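Local coordinates for protein HTH-type transcriptional regulator PrpR (Mycobacterium tuberculosis, PDB 6D2S) that regulates, as a DNA-binding transcription factor, genes for short-chain fatty acid catabolism through the glyoxylate and methylcitrate cycles, including assimilation of cholesterol-derived propionate, at residues A[75-79]-A[90-94]; A[181-185]-A[196-201]; A[25-29]-A[134-140]; A[146-152]-A[274-278]; A[162-168]-A[252-256]. One frame throughout, in Å; residues are numbered along the deposited sequence.

This chain, part of a longer regulator, holds an IrrE N-terminal-like region and a C-terminal short-chain fatty acyl-CoA regulator region. Contact 1 lies in the former and contact 2 in the latter, on opposite sides of the chain's centre, their centres about 29 Å apart. Contact 3 packs helix 19-31 against the junction of helices 116-135 and 138-147 and touches contact 1, with L135 CD1 4.0 Å from A92 CB. Contacts 4 and 5 join the two regions, and I152 packs on F163 and V166 between them. Contact 2 meets both: Y150 OH lies 3.1 Å from I181 N, and F185 packs on Y254. A sodium ion sits at contact 2, a calcium ion at contact 5.

Contact 1 (A[75-79]-A[90-94]); sequences VLRVA and QIATQ
The backbone O of Q90 is held within helix 84-99 by Q94 N at 3.1 Å, and on the strand side it is approached by CD2 of L76. That methyl carries much of the contact: it sits over the turn between Q90 and Q94, 3.9 Å from I91 CA and 3.6 Å from Q94 CB. The torsion chi1 of 176° swings L76 CG opposite its own backbone N and sends the branch out to the helix. V78 splits its two methyls between neighbours, CG1 meeting Q90 CB at 4.1 Å and CG2 meeting I91 CG1 at 4.0 Å, the last pair of side chains crossing nearly at right angles. Strand 75-79 is the central strand of a three-stranded mixed sheet. The Q90 chain bends at chi2, and its amide bonds to R67 and Q86. With no hydrogen bond between strand and helix, the two are held together by aliphatic contact, while the polar end of Q90 is satisfied by other parts of the fold.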
# COMPACT_ATOMS: atom_id res chain seq x y z
N VAL A 75 21.64 -13.29 -2.01
CA VAL A 75 20.56 -14.11 -1.46
C VAL A 75 19.61 -13.19 -0.71
O VAL A 75 20.04 -12.38 0.11
CB VAL A 75 21.09 -15.20 -0.51
CG1 VAL A 75 19.93 -15.81 0.30
CG2 VAL A 75 21.81 -16.28 -1.29
N LEU A 76 18.30 -13.34 -0.97
CA LEU A 76 17.29 -12.61 -0.22
C LEU A 76 16.53 -13.62 0.63
O LEU A 76 15.84 -14.49 0.10
CB LEU A 76 16.32 -11.87 -1.15
CG LEU A 76 15.17 -11.18 -0.40
CD1 LEU A 76 15.70 -10.05 0.49
CD2 LEU A 76 14.13 -10.64 -1.38
N ARG A 77 16.66 -13.50 1.95
CA ARG A 77 15.88 -14.30 2.88
C ARG A 77 14.57 -13.59 3.21
O ARG A 77 14.57 -12.38 3.48
CB ARG A 77 16.68 -14.59 4.15
CG ARG A 77 17.80 -15.57 3.89
CD ARG A 77 18.85 -15.50 4.99
NE ARG A 77 18.30 -15.88 6.29
CZ ARG A 77 18.67 -15.32 7.44
NH1 ARG A 77 19.58 -14.35 7.45
NH2 ARG A 77 18.14 -15.73 8.58
N VAL A 78 13.48 -14.33 3.17
CA VAL A 78 12.14 -13.78 3.37
C VAL A 78 11.49 -14.59 4.49
O VAL A 78 11.59 -15.82 4.50
CB VAL A 78 11.30 -13.84 2.08
CG1 VAL A 78 9.87 -13.35 2.34
CG2 VAL A 78 11.97 -13.01 0.99
N ALA A 79 10.86 -13.89 5.43
CA ALA A 79 10.36 -14.53 6.64
C ALA A 79 9.30 -15.59 6.34
O ALA A 79 8.34 -15.33 5.61
CB ALA A 79 9.77 -13.49 7.59
N GLN A 90 7.69 -8.44 -0.03
CA GLN A 90 9.09 -8.30 0.36
C GLN A 90 10.02 -8.46 -0.83
O GLN A 90 11.00 -7.72 -0.96
CB GLN A 90 9.44 -9.33 1.43
CG GLN A 90 8.73 -9.11 2.74
CD GLN A 90 8.96 -7.71 3.28
OE1 GLN A 90 10.11 -7.27 3.41
NE2 GLN A 90 7.88 -7.01 3.62
N ILE A 91 9.76 -9.46 -1.69
CA ILE A 91 10.63 -9.70 -2.83
C ILE A 91 10.58 -8.54 -3.80
O ILE A 91 11.61 -8.10 -4.32
CB ILE A 91 10.25 -11.03 -3.52
CG1 ILE A 91 10.36 -12.19 -2.53
CG2 ILE A 91 11.15 -11.26 -4.74
CD1 ILE A 91 9.56 -13.46 -2.98
N ALA A 92 9.37 -8.02 -4.05
CA ALA A 92 9.25 -6.90 -4.97
C ALA A 92 9.86 -5.63 -4.39
O ALA A 92 10.38 -4.80 -5.15
CB ALA A 92 7.76 -6.68 -5.33
N THR A 93 9.83 -5.47 -3.07
CA THR A 93 10.52 -4.35 -2.45
C THR A 93 12.01 -4.43 -2.71
O THR A 93 12.63 -3.44 -3.13
CB THR A 93 10.23 -4.29 -0.95
OG1 THR A 93 8.84 -4.03 -0.74
CG2 THR A 93 11.03 -3.16 -0.28
N GLN A 94 12.61 -5.62 -2.53
CA GLN A 94 14.03 -5.79 -2.82
C GLN A 94 14.32 -5.62 -4.31
O GLN A 94 15.37 -5.09 -4.69
CB GLN A 94 14.52 -7.15 -2.33
CG GLN A 94 16.04 -7.29 -2.33
CD GLN A 94 16.68 -6.34 -1.35
OE1 GLN A 94 17.69 -5.68 -1.64
NE2 GLN A 94 16.08 -6.25 -0.16

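Contact 2 (A[181-185]-A[196-201]); sequences IPFIF and KRQSAT. With NA (sodium ion), chain G.
F185 and R197 exchange two backbone hydrogen bonds, F185 N to R197 O at 2.9 Å and R197 N to F185 O at 2.8 Å, and so form a hydrogen-bonded antiparallel pair. Beyond this pair S199 bonds through its side chain: OG donates to F183 O at 3.1 Å, coming from above the carbonyl plane. Its chi1 of 51° tucks OG between its own N and carbonyl carbon, facing the partner strand. The S199 carbonyl turns the other way, to a sodium ion bound by S199 O at 2.1 Å, three waters and N15; two of these waters also donate to Q198 O and T201 O. Packing fills in around the bonds. I184 CG2 lies 3.8 Å from K196 NZ, an amine for which the model holds no polar partner, and I184 CG1 faces T201 OG1, itself donating to Q198 OE1. P182 CB covers S199 OG at 3.7 Å. The hairpin forms one edge of a five-stranded antiparallel sheet, with 194-198 the outermost strand and 183-189 bonded to 261-268; I184 rests on Y240 and W242, and R197 on R8 and F11 of helix 3-13.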
# COMPACT_ATOMS: atom_id res chain seq x y z
N ILE A 181 -11.49 6.25 -7.59
CA ILE A 181 -12.10 7.18 -6.62
C ILE A 181 -11.00 7.86 -5.82
O ILE A 181 -10.07 7.17 -5.34
CB ILE A 181 -13.05 6.42 -5.68
CG1 ILE A 181 -14.25 5.88 -6.46
CG2 ILE A 181 -13.46 7.33 -4.52
CD1 ILE A 181 -15.12 4.90 -5.64
N PRO A 182 -11.03 9.18 -5.64
CA PRO A 182 -10.01 9.83 -4.79
C PRO A 182 -10.30 9.57 -3.32
O PRO A 182 -11.37 9.93 -2.82
CB PRO A 182 -10.15 11.32 -5.14
CG PRO A 182 -11.17 11.41 -6.21
CD PRO A 182 -11.93 10.14 -6.28
N PHE A 183 -9.36 8.93 -2.62
CA PHE A 183 -9.53 8.58 -1.22
C PHE A 183 -8.58 9.36 -0.33
O PHE A 183 -7.48 9.73 -0.73
CB PHE A 183 -9.27 7.09 -0.97
CG PHE A 183 -10.33 6.16 -1.51
CD1 PHE A 183 -11.58 6.08 -0.90
CD2 PHE A 183 -10.05 5.33 -2.60
CE1 PHE A 183 -12.54 5.21 -1.39
CE2 PHE A 183 -11.00 4.44 -3.08
CZ PHE A 183 -12.25 4.38 -2.47
N ILE A 184 -9.04 9.62 0.91
CA ILE A 184 -8.15 9.91 2.03
C ILE A 184 -7.83 8.59 2.71
O ILE A 184 -8.74 7.84 3.08
CB ILE A 184 -8.81 10.87 3.03
CG1 ILE A 184 -9.17 12.21 2.38
CG2 ILE A 184 -7.92 11.05 4.27
CD1 ILE A 184 -10.11 13.04 3.22
N PHE A 185 -6.54 8.30 2.89
CA PHE A 185 -6.10 7.09 3.58
C PHE A 185 -5.69 7.45 5.00
O PHE A 185 -4.91 8.38 5.21
CB PHE A 185 -4.95 6.44 2.81
CG PHE A 185 -4.31 5.28 3.52
CD1 PHE A 185 -3.27 5.48 4.43
CD2 PHE A 185 -4.71 3.98 3.25
CE1 PHE A 185 -2.67 4.41 5.07
CE2 PHE A 185 -4.10 2.90 3.89
CZ PHE A 185 -3.08 3.12 4.80
N LYS A 196 -2.01 10.16 7.91
CA LYS A 196 -3.06 10.60 7.01
C LYS A 196 -2.46 10.93 5.66
O LYS A 196 -1.43 11.62 5.59
CB LYS A 196 -3.80 11.82 7.58
CG LYS A 196 -4.99 12.27 6.74
CD LYS A 196 -5.51 13.62 7.21
CE LYS A 196 -6.98 13.81 6.85
NZ LYS A 196 -7.86 12.86 7.59
N ARG A 197 -3.09 10.45 4.59
CA ARG A 197 -2.63 10.71 3.23
C ARG A 197 -3.81 11.19 2.39
O ARG A 197 -4.85 10.54 2.34
CB ARG A 197 -2.00 9.46 2.61
CG ARG A 197 -0.69 9.05 3.26
CD ARG A 197 0.34 10.17 3.17
NE ARG A 197 1.65 9.81 3.71
CZ ARG A 197 2.62 9.24 3.00
NH1 ARG A 197 3.78 8.95 3.58
NH2 ARG A 197 2.43 8.96 1.72
N GLN A 198 -3.64 12.34 1.75
CA GLN A 198 -4.69 12.93 0.93
C GLN A 198 -4.27 12.95 -0.53
O GLN A 198 -3.11 13.22 -0.85
CB GLN A 198 -5.01 14.36 1.39
CG GLN A 198 -5.37 14.48 2.85
CD GLN A 198 -5.22 15.90 3.36
OE1 GLN A 198 -6.19 16.64 3.48
NE2 GLN A 198 -3.98 16.29 3.65
N SER A 199 -5.22 12.65 -1.42
CA SER A 199 -5.00 12.78 -2.86
C SER A 199 -5.50 14.12 -3.39
O SER A 199 -4.75 14.84 -4.04
CB SER A 199 -5.68 11.63 -3.61
OG SER A 199 -7.03 11.49 -3.21
N ALA A 200 -6.76 14.46 -3.12
CA ALA A 200 -7.39 15.63 -3.72
C ALA A 200 -7.49 16.82 -2.77
O ALA A 200 -7.62 17.95 -3.25
CB ALA A 200 -8.79 15.28 -4.22
N THR A 201 -7.46 16.60 -1.46
CA THR A 201 -7.73 17.63 -0.48
C THR A 201 -6.43 18.27 0.01
O THR A 201 -5.33 17.87 -0.36
CB THR A 201 -8.55 17.06 0.69
OG1 THR A 201 -7.88 15.92 1.24
CG2 THR A 201 -9.94 16.63 0.21
NA NA G . -3.57 16.47 -4.81
O HOH W 1 -2.22 14.94 -3.34
O HOH W 2 -4.29 17.52 -3.11
O HOH W 3 -5.65 16.48 -5.97

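Contact 3 (A[25-29]-A[134-140]); sequences AERMF and FLLPYRE
F29 starts its contact at CB, which lies over one face of the F134 ring, toward the rim. Further out, CD2 comes within 3.2 Å of F134 O and 3.9 Å of F134 CE1, the edge of the F29 ring turned to the face of F134 in a T-shaped pair with planes at 64°. P137 CG sits over the centre of the F29 ring, 3.9 Å from the centroid, in a CH-pi contact. M28 approaches the F134 ring at its edge through CB and CG, and its SD adds a Met-aromatic contact. E26 runs extended past P137 to helix 138-147. Its OE2 accepts R139 N at 2.9 Å, from above the carboxylate plane, and a water at 2.7 Å that also receives E140 N; OE1 pairs with R175. The helix dipole would probably favour its charge. E26 meets the first turn of helix 138-147, one amide directly and the next through water, beside the N-cap residue P137, where helix 19-31 packs on the turn after helix 116-135.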
# COMPACT_ATOMS: atom_id res chain seq x y z
N ALA A 25 6.71 -0.97 -12.71
CA ALA A 25 6.18 -2.18 -12.09
C ALA A 25 5.20 -2.89 -13.02
O ALA A 25 5.28 -4.11 -13.22
CB ALA A 25 5.50 -1.84 -10.76
N GLU A 26 4.27 -2.13 -13.59
CA GLU A 26 3.25 -2.74 -14.44
C GLU A 26 3.88 -3.34 -15.69
O GLU A 26 3.50 -4.43 -16.13
CB GLU A 26 2.19 -1.69 -14.80
CG GLU A 26 0.96 -2.30 -15.46
CD GLU A 26 -0.17 -1.30 -15.66
OE1 GLU A 26 0.12 -0.08 -15.70
OE2 GLU A 26 -1.33 -1.74 -15.80
N ARG A 27 4.84 -2.63 -16.29
CA ARG A 27 5.49 -3.17 -17.48
C ARG A 27 6.32 -4.41 -17.14
O ARG A 27 6.33 -5.38 -17.91
CB ARG A 27 6.35 -2.09 -18.14
CG ARG A 27 5.50 -0.95 -18.71
CD ARG A 27 6.29 0.10 -19.49
NE ARG A 27 7.07 0.98 -18.62
CZ ARG A 27 7.40 2.23 -18.93
NH1 ARG A 27 7.02 2.74 -20.10
NH2 ARG A 27 8.11 2.96 -18.09
N MET A 28 7.00 -4.41 -16.00
CA MET A 28 7.78 -5.59 -15.64
C MET A 28 6.87 -6.78 -15.35
O MET A 28 7.18 -7.90 -15.77
CB MET A 28 8.68 -5.29 -14.44
CG MET A 28 9.75 -6.34 -14.23
SD MET A 28 10.81 -5.90 -12.85
CE MET A 28 11.21 -4.21 -13.26
N PHE A 29 5.76 -6.54 -14.65
CA PHE A 29 4.77 -7.58 -14.42
C PHE A 29 4.29 -8.18 -15.74
O PHE A 29 4.27 -9.41 -15.91
CB PHE A 29 3.60 -6.99 -13.61
CG PHE A 29 2.51 -7.97 -13.26
CD1 PHE A 29 1.58 -8.38 -14.21
CD2 PHE A 29 2.37 -8.43 -11.95
CE1 PHE A 29 0.55 -9.26 -13.87
CE2 PHE A 29 1.36 -9.32 -11.61
CZ PHE A 29 0.44 -9.73 -12.57
N PHE A 134 3.57 -3.50 -8.17
CA PHE A 134 3.86 -4.76 -8.86
C PHE A 134 2.84 -5.84 -8.51
O PHE A 134 2.32 -6.54 -9.40
CB PHE A 134 5.29 -5.21 -8.50
CG PHE A 134 5.82 -6.29 -9.40
CD1 PHE A 134 5.38 -7.60 -9.25
CD2 PHE A 134 6.71 -6.00 -10.40
CE1 PHE A 134 5.85 -8.61 -10.09
CE2 PHE A 134 7.17 -7.00 -11.25
CZ PHE A 134 6.73 -8.30 -11.08
N LEU A 135 2.56 -6.01 -7.21
CA LEU A 135 1.54 -6.96 -6.77
C LEU A 135 0.16 -6.60 -7.29
O LEU A 135 -0.68 -7.49 -7.52
CB LEU A 135 1.49 -7.02 -5.25
CG LEU A 135 2.47 -8.01 -4.60
CD1 LEU A 135 3.90 -7.70 -5.03
CD2 LEU A 135 2.31 -7.96 -3.10
N LEU A 136 -0.12 -5.31 -7.43
CA LEU A 136 -1.43 -4.82 -7.84
C LEU A 136 -1.23 -3.94 -9.06
O LEU A 136 -1.28 -2.70 -8.98
CB LEU A 136 -2.10 -4.06 -6.69
CG LEU A 136 -2.15 -4.87 -5.39
CD1 LEU A 136 -2.53 -3.96 -4.20
CD2 LEU A 136 -3.14 -6.04 -5.55
N PRO A 137 -0.97 -4.55 -10.21
CA PRO A 137 -0.66 -3.76 -11.41
C PRO A 137 -1.83 -2.85 -11.77
O PRO A 137 -3.00 -3.25 -11.71
CB PRO A 137 -0.40 -4.83 -12.49
CG PRO A 137 -1.05 -6.07 -11.97
CD PRO A 137 -0.90 -6.00 -10.47
N TYR A 138 -1.49 -1.63 -12.19
CA TYR A 138 -2.46 -0.53 -12.15
C TYR A 138 -3.75 -0.86 -12.91
O TYR A 138 -4.85 -0.78 -12.33
CB TYR A 138 -1.83 0.75 -12.71
CG TYR A 138 -2.64 1.99 -12.36
CD1 TYR A 138 -3.82 2.28 -13.03
CD2 TYR A 138 -2.22 2.85 -11.35
CE1 TYR A 138 -4.58 3.39 -12.71
CE2 TYR A 138 -2.99 3.98 -11.01
CZ TYR A 138 -4.16 4.24 -11.71
OH TYR A 138 -4.91 5.35 -11.39
N ARG A 139 -3.66 -1.16 -14.21
CA ARG A 139 -4.88 -1.28 -14.99
C ARG A 139 -5.72 -2.47 -14.53
O ARG A 139 -6.95 -2.38 -14.45
CB ARG A 139 -4.56 -1.41 -16.48
CG ARG A 139 -4.01 -0.14 -17.13
CD ARG A 139 -3.87 -0.33 -18.63
NE ARG A 139 -3.32 0.85 -19.29
CZ ARG A 139 -3.06 0.92 -20.59
NH1 ARG A 139 -3.31 -0.12 -21.38
NH2 ARG A 139 -2.56 2.03 -21.11
N GLU A 140 -5.06 -3.58 -14.24
CA GLU A 140 -5.78 -4.76 -13.76
C GLU A 140 -6.44 -4.47 -12.42
O GLU A 140 -7.60 -4.85 -12.20
CB GLU A 140 -4.82 -5.95 -13.65
CG GLU A 140 -5.47 -7.20 -13.09
CD GLU A 140 -4.52 -8.40 -13.04
OE1 GLU A 140 -3.51 -8.40 -13.77
OE2 GLU A 140 -4.79 -9.32 -12.25
O HOH W 4 -2.42 -4.21 -15.42

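Contact 4 (A[146-152]-A[274-278]); sequences EQLRYDI and KLVYS
K274 brings its amine to E146 in a salt bridge with two hydrogen bonds, where NZ lies 3.1 Å from both OE1 and OE2 and takes the syn lone pair of each. The lysine chain bends at chi2, chi3 and chi4, which folds the amine back over the end of helix 138-147. OE2 is gripped a second time, by Y150 OH at 2.8 Å from above the carboxylate plane, and that hydroxyl is in turn bonded to I181 N. Y277 makes the second anchor. Its hydroxyl accepts I152 N at 2.9 Å, with the donor near the ring plane at the edge, while CE2 passes 3.4 Å from Y150 O. The bonded amide belongs to the first residue of helix 152-159, whose N-cap position is held by D151 with its carboxylate on L154 N. Between the two anchors lies R149, the C' residue of a Schellman motif, with phi of 51°. Its carbonyl faces the loop and receives V276 N at 2.8 Å, and its CB and CD both lie 3.6 Å from K274 O. Y150 CB completes the packing against L275 CD2 at 3.6 Å. The loop after strand 261-268 thus spans the turn linking helices 138-147 and 152-159. I152 continues onto F163 and V166 of helix 163-170, whereas L275 and Y277 rest on F241 of strand 239-247.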
# COMPACT_ATOMS: atom_id res chain seq x y z
N GLU A 146 -13.23 -1.43 -9.93
CA GLU A 146 -14.53 -1.01 -10.45
C GLU A 146 -15.51 -2.17 -10.49
O GLU A 146 -16.68 -2.01 -10.11
CB GLU A 146 -14.37 -0.36 -11.83
CG GLU A 146 -13.60 0.97 -11.80
CD GLU A 146 -14.40 2.16 -11.25
OE1 GLU A 146 -15.66 2.12 -11.26
OE2 GLU A 146 -13.77 3.16 -10.81
N GLN A 147 -15.07 -3.35 -10.92
CA GLN A 147 -16.00 -4.46 -11.07
C GLN A 147 -16.40 -5.09 -9.74
O GLN A 147 -17.46 -5.72 -9.66
CB GLN A 147 -15.40 -5.53 -11.99
CG GLN A 147 -15.17 -5.01 -13.40
CD GLN A 147 -14.54 -6.05 -14.29
OE1 GLN A 147 -14.27 -7.17 -13.87
NE2 GLN A 147 -14.29 -5.67 -15.55
N LEU A 148 -15.59 -4.93 -8.70
CA LEU A 148 -15.94 -5.37 -7.36
C LEU A 148 -16.48 -4.24 -6.51
O LEU A 148 -16.63 -4.41 -5.29
CB LEU A 148 -14.73 -6.00 -6.68
CG LEU A 148 -14.34 -7.38 -7.23
CD1 LEU A 148 -13.02 -7.85 -6.60
CD2 LEU A 148 -15.45 -8.39 -7.01
N ARG A 149 -16.76 -3.08 -7.12
CA ARG A 149 -17.32 -1.93 -6.41
C ARG A 149 -16.49 -1.61 -5.17
O ARG A 149 -17.03 -1.33 -4.09
CB ARG A 149 -18.79 -2.17 -6.06
CG ARG A 149 -19.69 -2.39 -7.28
CD ARG A 149 -19.53 -1.25 -8.27
NE ARG A 149 -20.58 -1.22 -9.29
CZ ARG A 149 -20.54 -0.45 -10.37
NH1 ARG A 149 -19.48 0.34 -10.59
NH2 ARG A 149 -21.54 -0.46 -11.24
N TYR A 150 -15.17 -1.65 -5.32
CA TYR A 150 -14.24 -1.21 -4.29
C TYR A 150 -14.38 -2.01 -3.00
O TYR A 150 -14.04 -1.53 -1.92
CB TYR A 150 -14.39 0.29 -4.02
CG TYR A 150 -13.85 1.12 -5.17
CD1 TYR A 150 -14.61 1.34 -6.30
CD2 TYR A 150 -12.57 1.66 -5.12
CE1 TYR A 150 -14.12 2.09 -7.36
CE2 TYR A 150 -12.07 2.42 -6.18
CZ TYR A 150 -12.85 2.62 -7.30
OH TYR A 150 -12.37 3.36 -8.35
N ASP A 151 -14.84 -3.26 -3.10
CA ASP A 151 -14.88 -4.14 -1.93
C ASP A 151 -13.45 -4.53 -1.54
O ASP A 151 -12.82 -5.34 -2.23
CB ASP A 151 -15.72 -5.38 -2.23
CG ASP A 151 -15.99 -6.21 -0.99
OD1 ASP A 151 -17.17 -6.57 -0.77
OD2 ASP A 151 -15.03 -6.46 -0.22
N ILE A 152 -12.95 -3.96 -0.44
CA ILE A 152 -11.55 -4.13 -0.06
C ILE A 152 -11.25 -5.59 0.24
O ILE A 152 -10.18 -6.11 -0.11
CB ILE A 152 -11.23 -3.23 1.15
CG1 ILE A 152 -11.45 -1.75 0.78
CG2 ILE A 152 -9.78 -3.48 1.62
CD1 ILE A 152 -11.74 -0.86 1.99
N LYS A 274 -20.28 4.44 -6.10
CA LYS A 274 -19.50 3.35 -6.68
C LYS A 274 -18.98 2.37 -5.64
O LYS A 274 -18.37 1.36 -6.02
CB LYS A 274 -18.32 3.93 -7.47
CG LYS A 274 -18.75 4.87 -8.60
CD LYS A 274 -17.76 6.02 -8.77
CE LYS A 274 -16.37 5.53 -9.11
NZ LYS A 274 -16.23 5.09 -10.54
N LEU A 275 -19.18 2.63 -4.35
CA LEU A 275 -18.74 1.73 -3.30
C LEU A 275 -19.83 0.72 -2.98
O LEU A 275 -20.98 1.11 -2.76
CB LEU A 275 -18.42 2.49 -2.01
CG LEU A 275 -17.39 3.62 -2.06
CD1 LEU A 275 -17.32 4.26 -0.68
CD2 LEU A 275 -16.04 3.07 -2.46
N VAL A 276 -19.47 -0.56 -2.88
CA VAL A 276 -20.46 -1.52 -2.41
C VAL A 276 -20.95 -1.13 -1.02
O VAL A 276 -22.09 -1.42 -0.65
CB VAL A 276 -19.89 -2.95 -2.45
CG1 VAL A 276 -18.71 -3.09 -1.50
CG2 VAL A 276 -20.99 -3.96 -2.12
N TYR A 277 -20.11 -0.42 -0.25
CA TYR A 277 -20.42 -0.08 1.14
C TYR A 277 -21.58 0.89 1.30
O TYR A 277 -22.11 1.01 2.41
CB TYR A 277 -19.17 0.51 1.79
CG TYR A 277 -18.00 -0.44 1.74
CD1 TYR A 277 -18.02 -1.64 2.44
CD2 TYR A 277 -16.87 -0.14 0.97
CE1 TYR A 277 -16.96 -2.52 2.39
CE2 TYR A 277 -15.80 -1.01 0.92
CZ TYR A 277 -15.85 -2.20 1.63
OH TYR A 277 -14.79 -3.05 1.57
N SER A 278 -22.00 1.58 0.23
CA SER A 278 -22.94 2.69 0.39
C SER A 278 -24.41 2.28 0.45
O SER A 278 -25.28 3.13 0.27
CB SER A 278 -22.74 3.70 -0.75
OG SER A 278 -23.11 3.14 -1.99

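Contact 5 (A[162-168]-A[252-256]); sequences GFETVCH and LGYLG. With CA (calcium ion), chain C.
L252 O binds the calcium ion at 2.3 Å, and two of the metal's waters are received by E164, a second-shell residue. One water donates to OE1 and the other to OE2, each at 2.6 Å, so the carboxylate bridges two of the ion's three waters; A248 and D250 complete the coordination. OE2 also accepts L255 N at 3.0 Å on its anti lone pair, the one away from OE1. E164 is turned into this place by chi1 of 69° and a bend at chi2. Its CG lies over one face of the Y254 ring, 3.8 Å from the centroid, in a CH-pi contact. At the start of helix 163-170 the two backbones come close, G162 CA and G253 CA standing 4.0 Å apart, with no side chain between. L252 CG packs 3.4 Å from G162 N, and H168 CB lies 3.8 Å from Y254 OH. Two water bonds, an amide and the calcium should favour the ionised carboxylate, and E164 ties helix to loop directly through L255 N, to the metal only through water.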
# COMPACT_ATOMS: atom_id res chain seq x y z
N GLY A 162 -3.24 -8.31 1.89
CA GLY A 162 -3.95 -7.90 3.09
C GLY A 162 -4.75 -6.61 2.92
O GLY A 162 -4.61 -5.87 1.96
N PHE A 163 -5.61 -6.38 3.91
CA PHE A 163 -6.56 -5.26 3.88
C PHE A 163 -5.85 -3.91 3.71
O PHE A 163 -6.25 -3.10 2.87
CB PHE A 163 -7.38 -5.29 5.17
CG PHE A 163 -8.58 -4.38 5.15
CD1 PHE A 163 -8.48 -3.07 5.59
CD2 PHE A 163 -9.81 -4.85 4.72
CE1 PHE A 163 -9.59 -2.24 5.59
CE2 PHE A 163 -10.92 -4.02 4.72
CZ PHE A 163 -10.80 -2.72 5.15
N GLU A 164 -4.80 -3.64 4.50
CA GLU A 164 -4.16 -2.34 4.37
C GLU A 164 -3.39 -2.22 3.06
O GLU A 164 -3.22 -1.10 2.55
CB GLU A 164 -3.24 -2.05 5.56
CG GLU A 164 -1.98 -2.90 5.64
CD GLU A 164 -2.17 -4.17 6.45
OE1 GLU A 164 -3.30 -4.74 6.43
OE2 GLU A 164 -1.20 -4.59 7.11
N THR A 165 -2.93 -3.34 2.50
CA THR A 165 -2.25 -3.29 1.20
C THR A 165 -3.22 -2.86 0.11
O THR A 165 -2.87 -2.04 -0.74
CB THR A 165 -1.63 -4.66 0.89
OG1 THR A 165 -0.76 -5.03 1.96
CG2 THR A 165 -0.83 -4.62 -0.42
N VAL A 166 -4.45 -3.40 0.13
CA VAL A 166 -5.48 -2.95 -0.81
C VAL A 166 -5.79 -1.47 -0.59
O VAL A 166 -5.87 -0.69 -1.55
CB VAL A 166 -6.76 -3.79 -0.66
CG1 VAL A 166 -7.87 -3.24 -1.57
CG2 VAL A 166 -6.49 -5.28 -0.98
N CYS A 167 -6.02 -1.08 0.67
CA CYS A 167 -6.39 0.32 0.94
C CYS A 167 -5.32 1.27 0.46
O CYS A 167 -5.61 2.31 -0.15
CB CYS A 167 -6.63 0.53 2.43
SG CYS A 167 -8.11 -0.19 3.07
N HIS A 168 -4.06 0.96 0.76
CA HIS A 168 -3.01 1.86 0.31
C HIS A 168 -3.00 1.96 -1.21
O HIS A 168 -2.91 3.06 -1.77
CB HIS A 168 -1.64 1.42 0.82
CG HIS A 168 -0.57 2.43 0.53
ND1 HIS A 168 0.09 2.49 -0.67
CD2 HIS A 168 -0.08 3.45 1.28
CE1 HIS A 168 0.95 3.49 -0.66
NE2 HIS A 168 0.86 4.09 0.51
N LEU A 252 -0.11 -11.31 6.81
CA LEU A 252 -0.58 -10.61 5.62
C LEU A 252 -0.67 -9.11 5.90
O LEU A 252 -0.84 -8.69 7.05
CB LEU A 252 -1.93 -11.15 5.17
CG LEU A 252 -2.29 -11.08 3.69
CD1 LEU A 252 -1.21 -11.70 2.82
CD2 LEU A 252 -3.64 -11.77 3.46
N GLY A 253 -0.56 -8.31 4.85
CA GLY A 253 -0.54 -6.87 4.99
C GLY A 253 0.84 -6.34 5.34
O GLY A 253 1.62 -7.04 5.99
N TYR A 254 1.15 -5.11 4.92
CA TYR A 254 2.49 -4.59 5.13
C TYR A 254 2.71 -4.06 6.54
O TYR A 254 3.86 -3.84 6.93
CB TYR A 254 2.82 -3.48 4.12
CG TYR A 254 1.93 -2.25 4.21
CD1 TYR A 254 2.19 -1.25 5.15
CD2 TYR A 254 0.86 -2.07 3.34
CE1 TYR A 254 1.38 -0.13 5.23
CE2 TYR A 254 0.06 -0.95 3.41
CZ TYR A 254 0.31 0.02 4.36
OH TYR A 254 -0.49 1.14 4.42
N LEU A 255 1.65 -3.85 7.32
CA LEU A 255 1.84 -3.32 8.67
C LEU A 255 2.39 -4.41 9.59
O LEU A 255 1.91 -5.55 9.58
CB LEU A 255 0.52 -2.76 9.21
CG LEU A 255 0.10 -1.44 8.55
CD1 LEU A 255 -1.33 -1.04 8.90
CD2 LEU A 255 1.07 -0.31 8.92
N GLY A 256 3.41 -4.05 10.37
CA GLY A 256 4.07 -5.00 11.23
C GLY A 256 3.10 -5.66 12.20
O GLY A 256 2.15 -5.04 12.68
CA CA C . -2.26 -8.39 8.79
O HOH W 5 -3.63 -7.25 7.13
O HOH W 6 -1.66 -6.18 9.09
O HOH W 7 0.01 -9.15 9.82